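Local coordinates for Ice-binding protein 1 (Shewanella frigidimarina, PDB 6BG8) that adsorbs its bacterium onto ice and inhibits the growth of ice crystals, here represented by its C-terminal ice-binding (DUF3494) domain, at residues L8-R13 against V85-Q90; Q40-Y45 against P73-P78; G47-V52 against E56-T61. All blocks are in the same frame, centred on the assembly; numbering follows the deposited sequence. Where two conformers were deposited one is given.

How the contacts relate
All three contacts lie in the C-terminal ice-binding domain, a right-handed beta-helix with the long helix 84-103 alongside it, away from the probable ice-binding motif. Along the chain they are concentric: contact 3 is innermost, contact 2 bridges the loops around it, and contact 1 encloses both. The centres of contacts 1 and 2 are about 14 Å apart. Contact 2 touches both others, P78 packing on R13 and F87, and F57 on R42 and Y45, whereas contacts 1 and 3 stay about 8 Å apart at their nearest atoms. Contact 1 ties the loop before strand 14-18 to helix 84-103, contact 2 joins two loops, and contact 3 closes the loop between strands 45-46 and 60-61.

Contact 1 (L8-R13 against V85-Q90); sequences LGEVAR and VAFINQ
R13 sets CD against the edge of the F87 ring and turns a guanidinium face to its CE1-CZ side, with CD 3.7 Å from CE1 of F87 and NE 3.8 Å from its CZ. The guanidinium is steeply turned against the ring, the planes 75° apart; this is not a parallel stack. R13 CD itself lies near the plane of the F87 ring, as does OE2 of E10, which stands 3.7 Å from F87 CE1. The E10 carboxylate, at the same edge, is likewise turned steeply against the ring plane. CG of R13 sits between the backbone N and the carbonyl carbon (chi1 66°), and a bend at chi3 brings the guanidinium back to E10 in its own short 3-10 turn. There NH1 of R13 meets OE2 of E10 at 2.9 Å in a salt bridge, the N-H pointing at the oxygen at 159° and the oxygen nearly in the guanidinium plane. Neither charged group depends on this bond alone: NE of R13 pairs with D34, and OE1 of E10 is hydrogen-bonded to Y81. One turn further along helix 84-103, CG of Q90 comes only loosely to E10, 4.4 Å from its CB; the Q90 amide nitrogen is bonded to D94, as is the backbone N of E10. The F87 ring also meets Y66 edge-to-face. No hydrogen bond joins the two segments themselves. The carboxylate oxygen at the aromatic rim probably meets the ring's weakly positive C-H edge favourably, while R13, lying between the carboxylates of E10 and D34, probably offsets the repulsion between them.

Contact 2 (Q40-Y45 against P73-P78); sequences QARSYY and PPYVVP
The guanidinium of R42 has a tyrosine over each face, both offset toward its rim, Y45 the more loosely. On one face lies Y75, its CE2 3.4 Å above the guanidinium plane of R42; on the opposite face lies CE2 of Y45, from R42's own segment, 4.0 Å above the plane on that side. The Y75 ring is almost parallel to the guanidinium, the planes only 14° apart, and slid along so that CE2 of Y75 lies 3.7 Å from both NE and NH1 of R42. The phenol oxygen reaches back to the aliphatic part of the chain, with Y75 OH 3.2 Å from R42 CD. OH of Y75 also comes to 3.4 Å from NE of R42, but the angle is too poor for a hydrogen bond. The R42 chain leaves its backbone extended, then bends at chi3 (-66°), which turns the flat group broadside to Y75. Its N-H groups work elsewhere: NE forms a salt bridge with D70, and NH2 is bonded to the hydroxyl of S65. The contact joins the turn before strand 45-46 to the proline-rich loop before helix 84-103. Polar bonds at the N-H groups of R42 and aromatic packing on its faces together probably fix its rotation.

Contact 3 (G47-V52 against E56-T61); sequences GFTPGV and EFDELT
T49 meets E59 through two hydrogen bonds that use both carboxylate oxygens. The backbone N of T49 donates to OE1 of E59 at 2.8 Å, on the syn side and somewhat out of the carboxylate plane, while the T49 hydroxyl OG1 donates to OE2 of E59 at 2.7 Å by way of its syn lone pair. T49 OG1 lies beside its own backbone N (chi1 -49°), which lets hydroxyl and amide face the same carboxylate. A water that donates to OE2 of E59 also donates to the carbonyl of G47. The carbonyl O of T49 accepts from D58 N at 2.8 Å, in the carbonyl plane and nearly straight, and G51 N gives a second backbone bond to E56 O at 2.9 Å, approaching from well above that carbonyl's plane. Two further waters complete the polar edge: one donates to P50 O and to OD2 of D58, the other accepts from V52 N and donates to OE1 of E56, which also takes a bond from the backbone N of N53. Beneath, CB of F48 stands over the centre of the F57 ring, 3.5 Å from the centroid and 5° off the normal, a CH-pi contact. The F48 and F57 rings are nearly parallel, at 13°, but slid so that they barely overlap, centroids 4.8 Å apart; F57 also meets Y45 edge-to-face. A type I turn from F57 to L60 leads into strand 60-61. Residues 47-61 fold back on themselves around one antiparallel, non-hydrogen-bonded pair, P50-F57, in the loop that carries the chain from strand 45-46 on one face of the beta-helix to strand 60-61 on another.

Contact 1 (L8-R13 against V85-Q90)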
loop_
_atom_site.group_PDB
_atom_site.type_symbol
_atom_site.label_atom_id
_atom_site.label_comp_id
_atom_site.label_asym_id
_atom_site.label_seq_id
_atom_site.Cartn_x
_atom_site.Cartn_y
_atom_site.Cartn_z
ATOM N N LEU A 8 9.573 -4.128 6.504
ATOM C CA LEU A 8 9.200 -2.774 6.105
ATOM C C LEU A 8 10.015 -1.697 6.804
ATOM O O LEU A 8 10.068 -0.567 6.312
ATOM C CB LEU A 8 7.704 -2.518 6.367
ATOM C CG LEU A 8 6.797 -2.753 5.155
ATOM C CD1 LEU A 8 7.018 -4.143 4.579
ATOM C CD2 LEU A 8 5.316 -2.532 5.511
ATOM N N GLY A 9 10.648 -2.009 7.925
ATOM C CA GLY A 9 11.460 -1.004 8.582
ATOM C C GLY A 9 10.613 0.192 8.956
ATOM O O GLY A 9 9.499 0.058 9.481
ATOM N N GLU A 10 11.130 1.380 8.642
ATOM C CA GLU A 10 10.458 2.609 9.046
ATOM C C GLU A 10 9.125 2.798 8.336
ATOM O O GLU A 10 8.239 3.482 8.863
ATOM C CB GLU A 10 11.362 3.811 8.774
ATOM C CG GLU A 10 10.849 5.111 9.387
ATOM C CD GLU A 10 10.884 5.067 10.898
ATOM O OE1 GLU A 10 11.858 4.524 11.456
ATOM O OE2 GLU A 10 9.938 5.566 11.531
ATOM N N VAL A 11 8.957 2.229 7.138
ATOM C CA VAL A 11 7.747 2.552 6.381
ATOM C C VAL A 11 6.535 1.756 6.839
ATOM O O VAL A 11 5.436 1.985 6.319
ATOM C CB VAL A 11 7.958 2.394 4.859
ATOM C CG1 VAL A 11 9.249 3.103 4.424
ATOM C CG2 VAL A 11 7.937 0.935 4.427
ATOM N N ALA A 12 6.692 0.847 7.811
ATOM C CA ALA A 12 5.529 0.209 8.428
ATOM C C ALA A 12 4.566 1.230 9.024
ATOM O O ALA A 12 3.367 0.959 9.139
ATOM C CB ALA A 12 5.977 -0.769 9.512
ATOM N N ARG A 13 5.068 2.411 9.398
ATOM C CA ARG A 13 4.225 3.430 10.016
ATOM C C ARG A 13 3.257 4.074 9.034
ATOM O O ARG A 13 2.304 4.731 9.466
ATOM C CB ARG A 13 5.093 4.534 10.621
ATOM C CG ARG A 13 5.847 5.327 9.569
ATOM C CD ARG A 13 6.893 6.222 10.202
ATOM N NE ARG A 13 6.233 7.206 11.047
ATOM C CZ ARG A 13 6.712 7.672 12.193
ATOM N NH1 ARG A 13 7.888 7.262 12.647
ATOM N NH2 ARG A 13 6.002 8.555 12.885
ATOM N N VAL A 85 14.851 15.489 7.431
ATOM C CA VAL A 85 15.582 14.916 6.300
ATOM C C VAL A 85 16.047 13.498 6.619
ATOM O O VAL A 85 15.924 12.587 5.790
ATOM C CB VAL A 85 16.766 15.827 5.920
ATOM C CG1 VAL A 85 17.706 15.114 4.959
ATOM C CG2 VAL A 85 16.258 17.121 5.307
ATOM N N ALA A 86 16.579 13.281 7.824
ATOM C CA ALA A 86 17.045 11.942 8.178
ATOM C C ALA A 86 15.887 10.955 8.244
ATOM O O ALA A 86 16.036 9.787 7.865
ATOM C CB ALA A 86 17.794 11.975 9.507
ATOM N N PHE A 87 14.726 11.403 8.727
ATOM C CA PHE A 87 13.557 10.523 8.776
ATOM C C PHE A 87 13.111 10.139 7.373
ATOM O O PHE A 87 12.803 8.968 7.107
ATOM C CB PHE A 87 12.422 11.214 9.534
ATOM C CG PHE A 87 11.065 10.586 9.330
ATOM C CD1 PHE A 87 10.786 9.323 9.832
ATOM C CD2 PHE A 87 10.066 11.266 8.642
ATOM C CE1 PHE A 87 9.537 8.747 9.649
ATOM C CE2 PHE A 87 8.811 10.699 8.459
ATOM C CZ PHE A 87 8.550 9.429 8.963
ATOM N N ILE A 88 13.076 11.116 6.463
ATOM C CA ILE A 88 12.729 10.836 5.075
ATOM C C ILE A 88 13.774 9.921 4.439
ATOM O O ILE A 88 13.443 9.036 3.640
ATOM C CB ILE A 88 12.581 12.156 4.293
ATOM C CG1 ILE A 88 11.400 13.005 4.821
ATOM C CG2 ILE A 88 12.503 11.885 2.782
ATOM C CD1 ILE A 88 10.027 12.417 4.558
ATOM N N ASN A 89 15.051 10.119 4.780
ATOM C CA ASN A 89 16.107 9.297 4.197
ATOM C C ASN A 89 15.922 7.828 4.543
ATOM O O ASN A 89 16.034 6.953 3.675
ATOM C CB ASN A 89 17.470 9.774 4.681
ATOM C CG ASN A 89 17.902 11.030 3.995
ATOM O OD1 ASN A 89 17.318 11.424 2.981
ATOM N ND2 ASN A 89 18.923 11.676 4.539
ATOM N N GLN A 90 15.673 7.534 5.822
ATOM C CA GLN A 90 15.479 6.147 6.221
ATOM C C GLN A 90 14.211 5.580 5.611
ATOM O O GLN A 90 14.181 4.411 5.211
ATOM C CB GLN A 90 15.451 6.013 7.743
ATOM C CG GLN A 90 15.647 4.576 8.204
ATOM C CD GLN A 90 17.001 4.031 7.771
ATOM O OE1 GLN A 90 18.047 4.567 8.148
ATOM N NE2 GLN A 90 16.987 2.976 6.971
#

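Contact 2 (Q40-Y45 against P73-P78)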
loop_
_atom_site.group_PDB
_atom_site.type_symbol
_atom_site.label_atom_id
_atom_site.label_comp_id
_atom_site.label_asym_id
_atom_site.label_seq_id
_atom_site.Cartn_x
_atom_site.Cartn_y
_atom_site.Cartn_z
ATOM N N GLN A 40 9.542 15.309 -2.914
ATOM C CA GLN A 40 9.025 16.639 -3.228
ATOM C C GLN A 40 8.545 17.291 -1.937
ATOM O O GLN A 40 8.370 16.634 -0.911
ATOM C CB GLN A 40 7.879 16.603 -4.249
ATOM C CG GLN A 40 8.216 16.003 -5.617
ATOM C CD GLN A 40 9.084 16.908 -6.496
ATOM O OE1 GLN A 40 9.460 18.008 -6.097
ATOM N NE2 GLN A 40 9.404 16.434 -7.699
ATOM N N ALA A 41 8.336 18.606 -1.999
ATOM C CA ALA A 41 7.897 19.370 -0.836
ATOM C C ALA A 41 6.419 19.108 -0.516
ATOM O O ALA A 41 5.672 18.525 -1.301
ATOM C CB ALA A 41 8.118 20.864 -1.068
ATOM N N ARG A 42 6.012 19.561 0.677
ATOM C CA ARG A 42 4.635 19.457 1.155
ATOM C C ARG A 42 3.620 20.027 0.168
ATOM O O ARG A 42 2.448 19.639 0.200
ATOM C CB ARG A 42 4.521 20.182 2.509
ATOM C CG ARG A 42 3.103 20.386 3.032
ATOM C CD ARG A 42 3.111 20.716 4.517
ATOM N NE ARG A 42 3.578 19.593 5.318
ATOM C CZ ARG A 42 2.815 18.573 5.706
ATOM N NH1 ARG A 42 3.351 17.601 6.437
ATOM N NH2 ARG A 42 1.522 18.528 5.376
ATOM N N SER A 43 4.042 20.942 -0.704
ATOM C CA SER A 43 3.134 21.485 -1.709
ATOM C C SER A 43 2.619 20.412 -2.663
ATOM O O SER A 43 1.626 20.638 -3.366
ATOM C CB SER A 43 3.836 22.594 -2.491
ATOM O OG SER A 43 4.990 22.102 -3.140
ATOM N N TYR A 44 3.243 19.242 -2.692
ATOM C CA TYR A 44 2.786 18.182 -3.574
ATOM C C TYR A 44 1.682 17.329 -2.957
ATOM O O TYR A 44 1.197 16.411 -3.621
ATOM C CB TYR A 44 3.980 17.311 -4.005
ATOM C CG TYR A 44 4.708 17.885 -5.205
ATOM C CD1 TYR A 44 5.493 19.023 -5.090
ATOM C CD2 TYR A 44 4.583 17.301 -6.462
ATOM C CE1 TYR A 44 6.157 19.549 -6.201
ATOM C CE2 TYR A 44 5.233 17.819 -7.567
ATOM C CZ TYR A 44 6.020 18.946 -7.430
ATOM O OH TYR A 44 6.660 19.465 -8.531
ATOM N N TYR A 45 1.278 17.603 -1.711
ATOM C CA TYR A 45 -0.002 17.122 -1.203
ATOM C C TYR A 45 -1.116 17.946 -1.833
ATOM O O TYR A 45 -1.042 19.179 -1.853
ATOM C CB TYR A 45 -0.074 17.259 0.321
ATOM C CG TYR A 45 0.706 16.243 1.117
ATOM C CD1 TYR A 45 0.292 14.911 1.180
ATOM C CD2 TYR A 45 1.836 16.612 1.832
ATOM C CE1 TYR A 45 1.002 13.971 1.929
ATOM C CE2 TYR A 45 2.554 15.677 2.581
ATOM C CZ TYR A 45 2.127 14.361 2.627
ATOM O OH TYR A 45 2.836 13.432 3.368
ATOM N N PRO A 73 10.393 24.883 14.222
ATOM C CA PRO A 73 8.927 24.768 14.253
ATOM C C PRO A 73 8.322 24.925 12.863
ATOM O O PRO A 73 8.997 25.442 11.966
ATOM C CB PRO A 73 8.501 25.922 15.176
ATOM C CG PRO A 73 9.645 26.880 15.154
ATOM C CD PRO A 73 10.878 26.060 14.957
ATOM N N PRO A 74 7.055 24.521 12.685
ATOM C CA PRO A 74 6.149 23.976 13.694
ATOM C C PRO A 74 5.975 22.461 13.648
ATOM O O PRO A 74 5.304 21.907 14.515
ATOM C CB PRO A 74 4.828 24.652 13.336
ATOM C CG PRO A 74 4.870 24.669 11.837
ATOM C CD PRO A 74 6.334 24.819 11.436
ATOM N N TYR A 75 6.556 21.804 12.646
ATOM C CA TYR A 75 6.393 20.363 12.502
ATOM C C TYR A 75 7.275 19.612 13.510
ATOM O O TYR A 75 8.182 20.178 14.128
ATOM C CB TYR A 75 6.703 19.949 11.058
ATOM C CG TYR A 75 5.703 20.524 10.073
ATOM C CD1 TYR A 75 5.911 21.762 9.473
ATOM C CD2 TYR A 75 4.530 19.843 9.773
ATOM C CE1 TYR A 75 4.978 22.296 8.591
ATOM C CE2 TYR A 75 3.597 20.375 8.892
ATOM C CZ TYR A 75 3.832 21.597 8.305
ATOM O OH TYR A 75 2.910 22.129 7.431
ATOM N N VAL A 76 6.979 18.321 13.686
ATOM C CA VAL A 76 7.612 17.489 14.706
ATOM C C VAL A 76 8.339 16.339 14.025
ATOM O O VAL A 76 7.709 15.497 13.371
ATOM C CB VAL A 76 6.589 16.947 15.717
ATOM C CG1 VAL A 76 7.272 16.023 16.718
ATOM C CG2 VAL A 76 5.884 18.100 16.428
ATOM N N VAL A 77 9.644 16.268 14.236
ATOM C CA VAL A 77 10.457 15.187 13.656
ATOM C C VAL A 77 10.156 13.882 14.384
ATOM O O VAL A 77 10.223 13.836 15.627
ATOM C CB VAL A 77 11.940 15.525 13.756
ATOM C CG1 VAL A 77 12.779 14.362 13.220
ATOM C CG2 VAL A 77 12.241 16.825 13.013
ATOM N N PRO A 78 9.836 12.805 13.674
ATOM C CA PRO A 78 9.610 11.524 14.356
ATOM C C PRO A 78 10.843 11.048 15.114
ATOM O O PRO A 78 11.977 11.152 14.645
ATOM C CB PRO A 78 9.252 10.568 13.212
ATOM C CG PRO A 78 8.707 11.479 12.123
ATOM C CD PRO A 78 9.523 12.739 12.235
#

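Contact 3 (G47-V52 against E56-T61)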
loop_
_atom_site.group_PDB
_atom_site.type_symbol
_atom_site.label_atom_id
_atom_site.label_comp_id
_atom_site.label_asym_id
_atom_site.label_seq_id
_atom_site.Cartn_x
_atom_site.Cartn_y
_atom_site.Cartn_z
ATOM N N GLY A 47 -5.538 18.280 -2.134
ATOM C CA GLY A 47 -6.879 17.882 -1.771
ATOM C C GLY A 47 -7.117 17.701 -0.290
ATOM O O GLY A 47 -8.268 17.472 0.109
ATOM N N PHE A 48 -6.076 17.788 0.536
ATOM C CA PHE A 48 -6.203 17.571 1.969
ATOM C C PHE A 48 -6.398 18.897 2.697
ATOM O O PHE A 48 -6.112 19.978 2.172
ATOM C CB PHE A 48 -4.972 16.844 2.518
ATOM C CG PHE A 48 -4.791 15.463 1.961
ATOM C CD1 PHE A 48 -5.454 14.388 2.531
ATOM C CD2 PHE A 48 -3.973 15.240 0.859
ATOM C CE1 PHE A 48 -5.293 13.100 2.021
ATOM C CE2 PHE A 48 -3.810 13.965 0.338
ATOM C CZ PHE A 48 -4.475 12.890 0.923
ATOM N N THR A 49 -6.889 18.797 3.926
ATOM C CA THR A 49 -7.218 19.965 4.742
ATOM C C THR A 49 -6.342 20.008 5.984
ATOM O O THR A 49 -6.579 19.225 6.925
ATOM C CB THR A 49 -8.686 19.923 5.156
ATOM O OG1 THR A 49 -9.496 19.656 4.004
ATOM C CG2 THR A 49 -9.092 21.248 5.792
ATOM N N PRO A 50 -5.336 20.882 6.048
ATOM C CA PRO A 50 -4.510 20.967 7.260
ATOM C C PRO A 50 -5.364 21.158 8.507
ATOM O O PRO A 50 -6.320 21.944 8.523
ATOM C CB PRO A 50 -3.611 22.181 6.990
ATOM C CG PRO A 50 -3.484 22.211 5.499
ATOM C CD PRO A 50 -4.843 21.771 4.979
ATOM N N GLY A 51 -5.028 20.412 9.551
ATOM C CA GLY A 51 -5.761 20.448 10.797
ATOM C C GLY A 51 -5.181 21.439 11.783
ATOM O O GLY A 51 -4.436 22.357 11.427
ATOM N N VAL A 52 -5.544 21.245 13.052
ATOM C CA VAL A 52 -5.152 22.180 14.101
ATOM C C VAL A 52 -3.645 22.154 14.301
ATOM O O VAL A 52 -2.995 23.202 14.377
ATOM C CB VAL A 52 -5.889 21.854 15.413
ATOM C CG1 VAL A 52 -5.234 22.595 16.587
ATOM C CG2 VAL A 52 -7.363 22.193 15.300
ATOM N N GLU A 56 -1.121 17.483 10.803
ATOM C CA GLU A 56 -2.447 16.887 10.774
ATOM C C GLU A 56 -3.192 17.271 9.503
ATOM O O GLU A 56 -3.046 18.377 8.976
ATOM C CB GLU A 56 -3.267 17.328 11.990
ATOM C CG GLU A 56 -2.798 16.736 13.293
ATOM C CD GLU A 56 -3.626 17.195 14.475
ATOM O OE1 GLU A 56 -4.158 18.322 14.434
ATOM O OE2 GLU A 56 -3.744 16.425 15.448
ATOM N N PHE A 57 -3.993 16.331 9.014
ATOM C CA PHE A 57 -5.002 16.581 8.000
ATOM C C PHE A 57 -6.347 16.189 8.589
ATOM O O PHE A 57 -6.437 15.192 9.312
ATOM C CB PHE A 57 -4.762 15.760 6.728
ATOM C CG PHE A 57 -3.618 16.238 5.867
ATOM C CD1 PHE A 57 -3.306 17.584 5.751
ATOM C CD2 PHE A 57 -2.881 15.318 5.130
ATOM C CE1 PHE A 57 -2.252 17.999 4.934
ATOM C CE2 PHE A 57 -1.836 15.721 4.311
ATOM C CZ PHE A 57 -1.512 17.054 4.212
ATOM N N ASP A 58 -7.398 16.953 8.265
ATOM C CA ASP A 58 -8.728 16.606 8.762
ATOM C C ASP A 58 -9.176 15.239 8.257
ATOM O O ASP A 58 -9.962 14.556 8.922
ATOM C CB ASP A 58 -9.746 17.671 8.346
ATOM C CG ASP A 58 -9.648 18.928 9.172
ATOM O OD1 ASP A 58 -8.900 18.945 10.166
ATOM O OD2 ASP A 58 -10.326 19.911 8.817
ATOM N N GLU A 59 -8.687 14.831 7.086
ATOM C CA GLU A 59 -9.012 13.556 6.457
ATOM C C GLU A 59 -8.300 12.376 7.095
ATOM O O GLU A 59 -8.568 11.228 6.716
ATOM C CB GLU A 59 -8.645 13.610 4.971
ATOM C CG GLU A 59 -9.465 14.615 4.162
ATOM C CD GLU A 59 -9.000 16.061 4.331
ATOM O OE1 GLU A 59 -7.867 16.273 4.801
ATOM O OE2 GLU A 59 -9.776 16.986 3.989
ATOM N N LEU A 60 -7.411 12.630 8.047
ATOM C CA LEU A 60 -6.478 11.630 8.547
ATOM C C LEU A 60 -6.604 11.550 10.060
ATOM O O LEU A 60 -6.411 12.549 10.756
ATOM C CB LEU A 60 -5.045 11.989 8.139
ATOM C CG LEU A 60 -3.906 11.146 8.704
ATOM C CD1 LEU A 60 -4.036 9.725 8.197
ATOM C CD2 LEU A 60 -2.561 11.750 8.283
ATOM N N THR A 61 -6.928 10.366 10.571
ATOM C CA THR A 61 -7.083 10.115 11.998
ATOM C C THR A 61 -6.000 9.148 12.469
ATOM O O THR A 61 -5.709 8.171 11.775
ATOM C CB THR A 61 -8.470 9.531 12.277
ATOM O OG1 THR A 61 -9.471 10.444 11.811
ATOM C CG2 THR A 61 -8.656 9.266 13.766
HETATM O O HOH W 1 -10.853 16.652 1.536
HETATM O O HOH W 2 -9.079 22.295 9.214
HETATM O O HOH W 3 -6.770 18.817 13.911
#